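Local coordinates for protein transcriptional regulator ZitR (Lactococcus lactis subsp. cremoris, PDB 6FI9) that represses the zit zinc-uptake operon when zinc is present, binding as a homodimer to palindromic operator sites in its promoter, at residues Ala47-Asn52 with Leu92-Glu97. The protein carries 3 engineered substitutions. Residues are numbered along the deposited sequence; the frame is centred on the assembly and turned at random.
Sequences AEVSTN and LWSLTE
Trp-93 and Ser-50 make the one hydrogen bond between the two segments: the Trp-93 N-H donates to Ser-50 O, 2.8 Å from N to O, with the donor tilted 23° out of the carbonyl plane. This bond flanks the single beta bridge, which pairs Thr-51 with Leu-92. Trp-93 and Ser-50 form the enclosed part. With Trp-93 CG anti to its own carbonyl carbon (chi1 -66°), the ring turns an edge to the loop, and Asn-52 N lies in its plane, 3.9 Å from Trp-93 CD1. Asn-52 runs alongside the indole, its ND2 3.5 Å from Trp-93 NE1; both are N-H donors, so this is edge packing. Ser-50 OG donates a hydrogen bond to Thr-51 O, on a lone pair in the carbonyl plane. The solvent side, with Val-49 exposed, centres on Leu-92, whose CD2 lies against the loop carbonyls, 3.4 Å from Val-49 O and 3.5 Å from Ser-50 O, and meets Val-49 CB. Thr-51 CG2 touches Leu-92 CG. The bridge thus ties the turn between helices 36-47 and 52-59, at the start of the predicted helix-turn-helix, to the second wing strand, antiparallel to 79-82, while Trp-93 packs among Leu-45, Ile-55 and Leu-70 of three helices.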
# COMPACT_ATOMS: atom_id res chain seq x y z
N ALA A 47 -15.33 -3.19 21.90
CA ALA A 47 -16.50 -2.31 21.90
C ALA A 47 -17.79 -3.09 21.69
O ALA A 47 -18.74 -2.92 22.46
CB ALA A 47 -16.35 -1.23 20.84
N GLU A 48 -17.83 -3.96 20.66
CA GLU A 48 -19.01 -4.76 20.30
C GLU A 48 -18.65 -6.22 20.04
O GLU A 48 -17.69 -6.50 19.32
CB GLU A 48 -19.70 -4.17 19.06
CG GLU A 48 -20.46 -2.87 19.32
CD GLU A 48 -20.85 -2.06 18.10
OE1 GLU A 48 -20.87 -2.62 16.97
OE2 GLU A 48 -21.16 -0.86 18.27
N VAL A 49 -19.45 -7.15 20.61
CA VAL A 49 -19.28 -8.59 20.42
C VAL A 49 -19.69 -8.95 18.99
O VAL A 49 -20.88 -8.91 18.64
CB VAL A 49 -19.92 -9.49 21.51
CG1 VAL A 49 -19.03 -9.58 22.74
CG2 VAL A 49 -21.32 -9.01 21.89
N SER A 50 -18.69 -9.22 18.14
CA SER A 50 -18.86 -9.48 16.72
C SER A 50 -18.83 -10.96 16.32
O SER A 50 -18.23 -11.78 17.01
CB SER A 50 -17.81 -8.69 15.93
OG SER A 50 -17.72 -9.08 14.57
N THR A 51 -19.48 -11.28 15.19
CA THR A 51 -19.54 -12.61 14.58
C THR A 51 -18.37 -12.74 13.59
O THR A 51 -17.75 -11.74 13.25
CB THR A 51 -20.89 -12.84 13.88
OG1 THR A 51 -21.10 -11.84 12.89
CG2 THR A 51 -22.07 -12.88 14.85
N ASN A 52 -18.09 -13.97 13.12
CA ASN A 52 -17.02 -14.27 12.16
C ASN A 52 -17.16 -13.49 10.85
O ASN A 52 -16.16 -13.18 10.20
CB ASN A 52 -16.98 -15.78 11.88
CG ASN A 52 -15.60 -16.32 11.56
OD1 ASN A 52 -14.93 -15.89 10.60
ND2 ASN A 52 -15.16 -17.30 12.34
N LEU A 92 -20.34 -16.41 17.34
CA LEU A 92 -20.10 -15.12 17.97
C LEU A 92 -18.78 -15.14 18.73
O LEU A 92 -18.43 -16.15 19.34
CB LEU A 92 -21.25 -14.77 18.93
CG LEU A 92 -21.92 -13.42 18.74
CD1 LEU A 92 -23.17 -13.33 19.57
CD2 LEU A 92 -21.01 -12.28 19.14
N TRP A 93 -18.04 -14.02 18.69
CA TRP A 93 -16.75 -13.90 19.36
C TRP A 93 -16.76 -12.87 20.48
O TRP A 93 -17.26 -11.75 20.30
CB TRP A 93 -15.64 -13.63 18.35
CG TRP A 93 -15.41 -14.79 17.43
CD1 TRP A 93 -15.95 -14.97 16.19
CD2 TRP A 93 -14.65 -15.97 17.72
NE1 TRP A 93 -15.54 -16.18 15.67
CE2 TRP A 93 -14.74 -16.81 16.59
CE3 TRP A 93 -13.89 -16.39 18.82
CZ2 TRP A 93 -14.09 -18.05 16.52
CZ3 TRP A 93 -13.24 -17.61 18.75
CH2 TRP A 93 -13.33 -18.42 17.62
N SER A 94 -16.23 -13.27 21.64
CA SER A 94 -16.14 -12.45 22.84
C SER A 94 -14.68 -12.23 23.23
O SER A 94 -13.83 -13.07 22.93
CB SER A 94 -16.89 -13.10 24.00
OG SER A 94 -18.28 -13.25 23.71
N LEU A 95 -14.40 -11.09 23.88
CA LEU A 95 -13.05 -10.74 24.32
C LEU A 95 -12.79 -11.21 25.75
O LEU A 95 -13.65 -11.05 26.62
CB LEU A 95 -12.85 -9.22 24.19
CG LEU A 95 -11.42 -8.74 23.97
CD1 LEU A 95 -11.02 -8.85 22.51
CD2 LEU A 95 -11.24 -7.32 24.44
N THR A 96 -11.60 -11.79 25.99
CA THR A 96 -11.20 -12.26 27.32
C THR A 96 -10.55 -11.10 28.11
O THR A 96 -10.35 -10.02 27.56
CB THR A 96 -10.28 -13.50 27.23
OG1 THR A 96 -9.02 -13.14 26.66
CG2 THR A 96 -10.91 -14.65 26.46
N GLU A 97 -10.23 -11.34 29.40
CA GLU A 97 -9.60 -10.34 30.26
C GLU A 97 -8.13 -10.12 29.89
O GLU A 97 -7.59 -9.05 30.17
CB GLU A 97 -9.74 -10.71 31.75
CG GLU A 97 -11.18 -10.81 32.24
CD GLU A 97 -11.96 -9.51 32.32
OE1 GLU A 97 -11.54 -8.60 33.06
OE2 GLU A 97 -13.01 -9.42 31.64